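Local coordinates for glycosyl hydrolase family 62 protein (Coprinopsis cinerea, PDB 5B6T), which probably releases arabinofuranosyl side groups from arabinoxylan as an alpha-L-arabinofuranosidase of glycoside hydrolase family 62, at residues A[71-85]-A[96-108]. Numbering follows the deposited sequence.
Sequences LDQAPLGTGYRAAPQ and YLVYQNGNAAYST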
ATOM      1  N   LEU A  71       9.948   8.665 -11.633  1.00  9.12           N
ATOM      2  CA  LEU A  71      11.138   8.325 -10.861  1.00  9.17           C
ATOM      3  C   LEU A  71      12.179   7.561 -11.661  1.00  9.48           C
ATOM      4  O   LEU A  71      13.306   7.385 -11.183  1.00  9.45           O
ATOM      5  CB  LEU A  71      10.775   7.597  -9.564  1.00  9.43           C
ATOM      6  CG  LEU A  71      10.010   8.461  -8.569  1.00  9.95           C
ATOM      7  CD1 LEU A  71       9.535   7.587  -7.416  1.00 10.77           C
ATOM      8  CD2 LEU A  71      10.868   9.620  -8.054  1.00  9.89           C
ATOM      9  N   ASP A  72      11.839   7.157 -12.883  1.00 10.19           N
ATOM     10  CA  ASP A  72      12.865   6.594 -13.769  1.00 11.33           C
ATOM     11  C   ASP A  72      13.924   7.618 -14.193  1.00 11.20           C
ATOM     12  O   ASP A  72      14.980   7.235 -14.699  1.00 12.24           O
ATOM     13  CB  ASP A  72      12.234   5.858 -14.973  1.00 12.44           C
ATOM     14  CG  ASP A  72      11.455   6.777 -15.938  1.00 15.01           C
ATOM     15  OD1 ASP A  72      11.676   7.970 -15.989  1.00 18.05           O
ATOM     16  OD2 ASP A  72      10.691   6.223 -16.771  1.00 18.92           O
ATOM     17  N   GLN A  73      13.675   8.898 -13.943  1.00 10.69           N
ATOM     18  CA  GLN A  73      14.664   9.954 -14.142  1.00 10.83           C
ATOM     19  C   GLN A  73      15.698  10.077 -13.001  1.00 10.73           C
ATOM     20  O   GLN A  73      16.726  10.765 -13.148  1.00 10.99           O
ATOM     21  CB  GLN A  73      13.975  11.310 -14.401  1.00 11.70           C
ATOM     22  CG  GLN A  73      13.085  11.304 -15.621  1.00 12.99           C
ATOM     23  CD  GLN A  73      13.800  10.880 -16.875  1.00 14.38           C
ATOM     24  OE1 GLN A  73      13.548   9.787 -17.427  1.00 18.86           O
ATOM     25  NE2 GLN A  73      14.700  11.708 -17.327  1.00 13.57           N
ATOM     26  N   ALA A  74      15.362   9.487 -11.852  1.00 10.17           N
ATOM     27  CA  ALA A  74      16.266   9.384 -10.712  1.00  9.55           C
ATOM     28  C   ALA A  74      17.132   8.145 -10.913  1.00  9.17           C
ATOM     29  O   ALA A  74      16.865   7.303 -11.797  1.00  9.39           O
ATOM     30  CB  ALA A  74      15.460   9.259  -9.400  1.00  9.69           C
ATOM     31  N   PRO A  75      18.146   7.983 -10.049  1.00  8.87           N
ATOM     32  CA  PRO A  75      18.917   6.736 -10.112  1.00  9.09           C
ATOM     33  C   PRO A  75      18.052   5.471  -9.953  1.00  9.01           C
ATOM     34  O   PRO A  75      18.392   4.415 -10.462  1.00  9.58           O
ATOM     35  CB  PRO A  75      19.915   6.911  -8.985  1.00  9.29           C
ATOM     36  CG  PRO A  75      20.178   8.406  -8.977  1.00  9.24           C
ATOM     37  CD  PRO A  75      18.816   9.007  -9.229  1.00  9.12           C
ATOM     38  N   LEU A  76      16.889   5.591  -9.299  1.00  9.12           N
ATOM     39  CA  LEU A  76      15.933   4.487  -9.247  1.00  9.07           C
ATOM     40  C   LEU A  76      15.705   3.830 -10.631  1.00  9.38           C
ATOM     41  O   LEU A  76      15.665   2.604 -10.753  1.00  9.65           O
ATOM     42  CB  LEU A  76      14.612   5.006  -8.648  1.00  9.53           C
ATOM     43  CG  LEU A  76      13.530   3.959  -8.375  1.00  9.84           C
ATOM     44  CD1 LEU A  76      12.725   4.298  -7.120  1.00  9.71           C
ATOM     45  CD2 LEU A  76      12.579   3.799  -9.558  1.00 10.48           C
ATOM     46  N   GLY A  77      15.574   4.664 -11.654  1.00  8.97           N
ATOM     47  CA  GLY A  77      15.792   4.228 -13.047  1.00  9.52           C
ATOM     48  C   GLY A  77      14.658   3.493 -13.727  1.00 10.00           C
ATOM     49  O   GLY A  77      13.614   3.252 -13.129  1.00 10.18           O
ATOM     50  N   THR A  78      14.858   3.239 -15.026  1.00 10.67           N
ATOM     51  CA  THR A  78      13.938   2.471 -15.834  1.00 10.82           C
ATOM     52  C   THR A  78      14.001   0.985 -15.508  1.00 10.61           C
ATOM     53  O   THR A  78      14.896   0.506 -14.807  1.00 11.95           O
ATOM     54  CB  THR A  78      14.222   2.651 -17.348  1.00 11.98           C
ATOM     55  OG1 THR A  78      15.577   2.293 -17.623  1.00 12.72           O
ATOM     56  CG2 THR A  78      13.946   4.078 -17.798  1.00 13.52           C
ATOM     57  N   GLY A  79      12.989   0.299 -15.995  1.00 10.67           N
ATOM     58  CA  GLY A  79      12.780  -1.090 -15.716  1.00 10.87           C
ATOM     59  C   GLY A  79      11.539  -1.225 -14.889  1.00 11.16           C
ATOM     60  O   GLY A  79      10.870  -0.244 -14.614  1.00 12.11           O
ATOM     61  N   TYR A  80      11.227  -2.455 -14.512  1.00 10.57           N
ATOM     62  CA  TYR A  80      10.039  -2.731 -13.733  1.00  9.97           C
ATOM     63  C   TYR A  80      10.249  -2.338 -12.266  1.00  9.25           C
ATOM     64  O   TYR A  80      11.195  -2.811 -11.615  1.00  8.98           O
ATOM     65  CB  TYR A  80       9.717  -4.223 -13.820  1.00 10.45           C
ATOM     66  CG  TYR A  80       8.578  -4.670 -12.945  1.00 10.79           C
ATOM     67  CD1 TYR A  80       7.270  -4.588 -13.383  1.00 11.04           C
ATOM     68  CD2 TYR A  80       8.820  -5.145 -11.675  1.00 11.29           C
ATOM     69  CE1 TYR A  80       6.216  -4.980 -12.569  1.00 11.35           C
ATOM     70  CE2 TYR A  80       7.775  -5.547 -10.857  1.00 11.12           C
ATOM     71  CZ  TYR A  80       6.494  -5.468 -11.326  1.00 11.22           C
ATOM     72  OH  TYR A  80       5.455  -5.868 -10.523  1.00 11.19           O
ATOM     73  N   ARG A  81       9.357  -1.478 -11.763  1.00  8.25           N
ATOM     74  CA  ARG A  81       9.235  -1.202 -10.323  1.00  7.90           C
ATOM     75  C   ARG A  81       7.750  -0.968 -10.082  1.00  7.85           C
ATOM     76  O   ARG A  81       7.083  -0.329 -10.893  1.00  8.23           O
ATOM     77  CB  ARG A  81      10.027   0.042  -9.866  1.00  8.07           C
ATOM     78  CG  ARG A  81      11.541  -0.057  -9.980  1.00  8.21           C
ATOM     79  CD  ARG A  81      12.015   0.524 -11.300  1.00  8.46           C
ATOM     80  NE  ARG A  81      13.469   0.649 -11.378  1.00  8.53           N
ATOM     81  CZ  ARG A  81      14.304  -0.351 -11.605  1.00  9.32           C
ATOM     82  NH1 ARG A  81      13.861  -1.595 -11.796  1.00  9.80           N
ATOM     83  NH2 ARG A  81      15.595  -0.102 -11.709  1.00  9.66           N
ATOM     84  N   ALA A  82       7.239  -1.460  -8.958  1.00  7.42           N
ATOM     85  CA  ALA A  82       5.809  -1.290  -8.654  1.00  7.38           C
ATOM     86  C   ALA A  82       5.513  -1.365  -7.166  1.00  6.93           C
ATOM     87  O   ALA A  82       6.244  -2.018  -6.412  1.00  7.18           O
ATOM     88  CB  ALA A  82       4.960  -2.300  -9.393  1.00  7.84           C
ATOM     89  N   ALA A  83       4.425  -0.701  -6.797  1.00  6.82           N
ATOM     90  CA  ALA A  83       3.796  -0.786  -5.466  1.00  6.71           C
ATOM     91  C   ALA A  83       4.693  -0.269  -4.343  1.00  6.55           C
ATOM     92  O   ALA A  83       5.264  -1.031  -3.550  1.00  7.37           O
ATOM     93  CB  ALA A  83       3.251  -2.196  -5.188  1.00  6.89           C
ATOM     94  N   PRO A  84       4.806   1.051  -4.261  1.00  6.15           N
ATOM     95  CA  PRO A  84       5.748   1.652  -3.346  1.00  6.06           C
ATOM     96  C   PRO A  84       5.214   1.809  -1.907  1.00  5.86           C
ATOM     97  O   PRO A  84       3.996   1.874  -1.673  1.00  6.02           O
ATOM     98  CB  PRO A  84       5.978   3.023  -3.971  1.00  5.97           C
ATOM     99  CG  PRO A  84       4.663   3.368  -4.594  1.00  6.04           C
ATOM    100  CD  PRO A  84       4.115   2.066  -5.089  1.00  5.84           C
ATOM    101  N   GLN A  85       6.150   1.946  -0.952  1.00  5.55           N
ATOM    102  CA  GLN A  85       5.855   2.306   0.426  1.00  5.75           C
ATOM    103  C   GLN A  85       6.939   3.260   0.867  1.00  5.92           C
ATOM    104  O   GLN A  85       8.097   2.883   0.869  1.00  6.17           O
ATOM    105  CB  GLN A  85       5.855   1.090   1.360  1.00  5.85           C
ATOM    106  CG  GLN A  85       5.514   1.481   2.799  1.00  5.91           C
ATOM    107  CD  GLN A  85       6.007   0.489   3.819  1.00  6.05           C
ATOM    108  OE1 GLN A  85       6.943  -0.263   3.595  1.00  6.25           O
ATOM    109  NE2 GLN A  85       5.396   0.537   4.988  1.00  6.10           N
ATOM    110  N   TYR A  96      13.120   5.830   3.192  1.00  7.20           N
ATOM    111  CA  TYR A  96      13.121   4.607   2.402  1.00  7.13           C
ATOM    112  C   TYR A  96      11.903   4.592   1.516  1.00  6.86           C
ATOM    113  O   TYR A  96      10.809   5.057   1.933  1.00  7.23           O
ATOM    114  CB  TYR A  96      13.141   3.344   3.288  1.00  7.42           C
ATOM    115  CG  TYR A  96      14.504   2.963   3.783  1.00  7.57           C
ATOM    116  CD1 TYR A  96      15.151   3.710   4.742  1.00  7.71           C
ATOM    117  CD2 TYR A  96      15.159   1.846   3.273  1.00  7.66           C
ATOM    118  CE1 TYR A  96      16.438   3.381   5.169  1.00  7.85           C
ATOM    119  CE2 TYR A  96      16.423   1.515   3.690  1.00  8.15           C
ATOM    120  CZ  TYR A  96      17.060   2.273   4.631  1.00  8.26           C
ATOM    121  OH  TYR A  96      18.340   1.937   5.053  1.00  8.94           O
ATOM    122  N   LEU A  97      12.081   4.038   0.320  1.00  6.76           N
ATOM    123  CA  LEU A  97      10.996   3.737  -0.619  1.00  6.85           C
ATOM    124  C   LEU A  97      11.148   2.245  -0.953  1.00  7.39           C
ATOM    125  O   LEU A  97      12.151   1.845  -1.566  1.00  7.12           O
ATOM    126  CB  LEU A  97      11.124   4.581  -1.892  1.00  7.33           C
ATOM    127  CG  LEU A  97       9.909   4.562  -2.813  1.00  7.36           C
ATOM    128  CD1 LEU A  97       8.682   5.227  -2.165  1.00  7.47           C
ATOM    129  CD2 LEU A  97      10.218   5.216  -4.164  1.00  7.94           C
ATOM    130  N   VAL A  98      10.199   1.466  -0.449  1.00  6.90           N
ATOM    131  CA  VAL A  98      10.143   0.032  -0.586  1.00  7.13           C
ATOM    132  C   VAL A  98       9.195  -0.288  -1.732  1.00  7.35           C
ATOM    133  O   VAL A  98       8.167   0.378  -1.901  1.00  7.67           O
ATOM    134  CB  VAL A  98       9.687  -0.605   0.743  1.00  7.25           C
ATOM    135  CG1 VAL A  98       9.332  -2.079   0.577  1.00  7.26           C
ATOM    136  CG2 VAL A  98      10.764  -0.429   1.775  1.00  7.31           C
ATOM    137  N   TYR A  99       9.556  -1.261  -2.553  1.00  7.48           N
ATOM    138  CA  TYR A  99       8.764  -1.635  -3.740  1.00  7.79           C
ATOM    139  C   TYR A  99       9.251  -2.997  -4.249  1.00  8.39           C
ATOM    140  O   TYR A  99      10.186  -3.591  -3.666  1.00  8.10           O
ATOM    141  CB  TYR A  99       8.879  -0.561  -4.849  1.00  7.83           C
ATOM    142  CG  TYR A  99      10.324  -0.200  -5.168  1.00  7.60           C
ATOM    143  CD1 TYR A  99      10.957   0.827  -4.496  1.00  7.52           C
ATOM    144  CD2 TYR A  99      11.032  -0.848  -6.179  1.00  8.03           C
ATOM    145  CE1 TYR A  99      12.264   1.156  -4.754  1.00  8.01           C
ATOM    146  CE2 TYR A  99      12.344  -0.507  -6.461  1.00  8.27           C
ATOM    147  CZ  TYR A  99      12.958   0.515  -5.754  1.00  8.18           C
ATOM    148  OH  TYR A  99      14.280   0.858  -5.990  1.00  9.46           O
ATOM    149  N   GLN A 100       8.628  -3.471  -5.324  1.00  8.30           N
ATOM    150  CA  GLN A 100       9.045  -4.748  -5.925  1.00  8.32           C
ATOM    151  C   GLN A 100       9.660  -4.494  -7.292  1.00  8.33           C
ATOM    152  O   GLN A 100       9.268  -3.579  -8.026  1.00  8.06           O
ATOM    153  CB  GLN A 100       7.840  -5.683  -6.059  1.00  8.79           C
ATOM    154  CG  GLN A 100       6.823  -5.235  -7.102  1.00  9.04           C
ATOM    155  CD  GLN A 100       5.374  -5.404  -6.698  1.00  9.37           C
ATOM    156  OE1 GLN A 100       5.010  -5.307  -5.538  1.00  9.24           O
ATOM    157  NE2 GLN A 100       4.539  -5.652  -7.665  1.00  9.46           N
ATOM    158  N   ASN A 101      10.646  -5.309  -7.629  1.00  8.89           N
ATOM    159  CA  ASN A 101      11.301  -5.263  -8.917  1.00  9.84           C
ATOM    160  C   ASN A 101      11.527  -6.673  -9.463  1.00  9.98           C
ATOM    161  O   ASN A 101      12.388  -6.858 -10.338  1.00 12.05           O
ATOM    162  CB  ASN A 101      12.642  -4.521  -8.820  1.00  9.83           C
ATOM    163  CG  ASN A 101      13.685  -5.290  -8.042  1.00 10.20           C
ATOM    164  OD1 ASN A 101      13.373  -6.213  -7.277  1.00 10.26           O
ATOM    165  ND2 ASN A 101      14.941  -4.886  -8.219  1.00 10.89           N
ATOM    166  N   GLY A 102      10.764  -7.637  -8.974  1.00 10.39           N
ATOM    167  CA  GLY A 102      11.060  -9.073  -9.148  1.00 10.76           C
ATOM    168  C   GLY A 102      11.604  -9.700  -7.857  1.00 11.07           C
ATOM    169  O   GLY A 102      11.433 -10.917  -7.590  1.00 13.27           O
ATOM    170  N   ASN A 103      12.235  -8.850  -7.049  1.00  9.88           N
ATOM    171  CA  ASN A 103      12.644  -9.147  -5.677  1.00  9.75           C
ATOM    172  C   ASN A 103      11.931  -8.121  -4.768  1.00  9.48           C
ATOM    173  O   ASN A 103      11.133  -7.299  -5.254  1.00 10.42           O
ATOM    174  CB  ASN A 103      14.181  -9.054  -5.611  1.00  9.30           C
ATOM    175  CG  ASN A 103      14.794  -9.797  -4.432  1.00  9.70           C
ATOM    176  OD1 ASN A 103      14.237  -9.923  -3.327  1.00 10.41           O
ATOM    177  ND2 ASN A 103      16.022 -10.228  -4.642  1.00 10.06           N
ATOM    178  N   ALA A 104      12.176  -8.190  -3.479  1.00  8.58           N
ATOM    179  CA  ALA A 104      11.773  -7.155  -2.532  1.00  8.50           C
ATOM    180  C   ALA A 104      12.870  -6.110  -2.507  1.00  8.30           C
ATOM    181  O   ALA A 104      14.002  -6.413  -2.149  1.00  8.72           O
ATOM    182  CB  ALA A 104      11.584  -7.768  -1.148  1.00  8.57           C
ATOM    183  N   ALA A 105      12.543  -4.888  -2.920  1.00  7.99           N
ATOM    184  CA  ALA A 105      13.543  -3.849  -3.176  1.00  8.02           C
ATOM    185  C   ALA A 105      13.332  -2.570  -2.400  1.00  8.00           C
ATOM    186  O   ALA A 105      12.245  -2.318  -1.824  1.00  8.22           O
ATOM    187  CB  ALA A 105      13.597  -3.545  -4.656  1.00  8.08           C
ATOM    188  N   TYR A 106      14.381  -1.741  -2.370  1.00  7.97           N
ATOM    189  CA  TYR A 106      14.258  -0.435  -1.762  1.00  7.86           C
ATOM    190  C   TYR A 106      15.245   0.567  -2.332  1.00  7.96           C
ATOM    191  O   TYR A 106      16.317   0.180  -2.844  1.00  7.63           O
ATOM    192  CB  TYR A 106      14.461  -0.513  -0.242  1.00  7.94           C
ATOM    193  CG  TYR A 106      15.871  -0.930   0.148  1.00  8.44           C
ATOM    194  CD1 TYR A 106      16.204  -2.286   0.232  1.00  8.77           C
ATOM    195  CD2 TYR A 106      16.856   0.017   0.392  1.00  8.74           C
ATOM    196  CE1 TYR A 106      17.483  -2.688   0.556  1.00  9.40           C
ATOM    197  CE2 TYR A 106      18.148  -0.368   0.745  1.00  9.51           C
ATOM    198  CZ  TYR A 106      18.447  -1.711   0.795  1.00  9.72           C
ATOM    199  OH  TYR A 106      19.724  -2.123   1.133  1.00 12.01           O
ATOM    200  N   SER A 107      14.854   1.839  -2.246  1.00  7.41           N
ATOM    201  CA  SER A 107      15.727   2.990  -2.484  1.00  7.58           C
ATOM    202  C   SER A 107      15.772   3.841  -1.223  1.00  7.50           C
ATOM    203  O   SER A 107      14.873   3.775  -0.379  1.00  7.46           O
ATOM    204  CB  SER A 107      15.210   3.834  -3.658  1.00  8.00           C
ATOM    205  OG  SER A 107      15.225   3.087  -4.846  1.00  8.14           O
ATOM    206  N   THR A 108      16.788   4.673  -1.111  1.00  7.49           N
ATOM    207  CA  THR A 108      16.873   5.615  -0.009  1.00  7.81           C
ATOM    208  C   THR A 108      17.063   7.031  -0.526  1.00  7.85           C
ATOM    209  O   THR A 108      17.402   7.237  -1.685  1.00  7.89           O
ATOM    210  CB  THR A 108      18.013   5.287   0.966  1.00  8.13           C
ATOM    211  OG1 THR A 108      19.272   5.350   0.286  1.00  8.95           O
ATOM    212  CG2 THR A 108      17.788   3.917   1.556  1.00  8.17           C
TER
HETATM  213  O   HOH W   1       5.913  -3.714  -3.377  1.00  6.71           O
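The ring of Tyr-99 lies alongside Arg-81, its CE2 3.6 Å from Arg-81 CG, with guanidinium and ring planes 37° apart. Ala-105 O and Tyr-106 N sit over one face of this ring, toward its rim, while Ser-107 OG stands at its edge, in plane, and accepts a hydrogen bond from Tyr-99 OH (2.7 Å); Ser-107 OG is also hydrogen-bonded to Thr-119 O. The Arg-81 guanidinium carries Thr-78 O over one face; in its plane, NE and NH2 grip Leu-76 O side-on and NH1 holds Tyr-80 O. A methionine in place of Arg-81 would probably leave both carbonyls without these donors and free the 76-81 loop to shift. Asn-101 CA meets the edge of the Tyr-80 ring, whose OH receives an almost straight bond from Gln-100 NE2 (3.0 Å, 177°), within the amide plane. Gln-100 reaches it because CG stands between backbone N and carbonyl carbon (chi1 69°) and the chain bends at chi2. Its OE1 accepts from Asp-143 N and lies 2.8 Å from a water that also sits by Ala-83 O, and NE2 also binds a glycerol. Leu-97 CD2 meets Leu-71 CD1 tip to tip at 4.1 Å and also touches Leu-76 CD1.

The backbones illustrate an antiparallel hairpin interrupted by a beta bulge: Ala-82 with Gln-100 and Gln-85 with Val-98 are hydrogen-bonded pairs, and the register slips by one between them. Strands 82-89, 94-100 and 104-109 belong to one four-stranded sheet, consistent with a blade of the five-bladed propeller known for this family. Strand 142-148 packs against Gln-85, Val-98 and Gln-100, whereas Leu-71 and Pro-84 lean on strand 49-57.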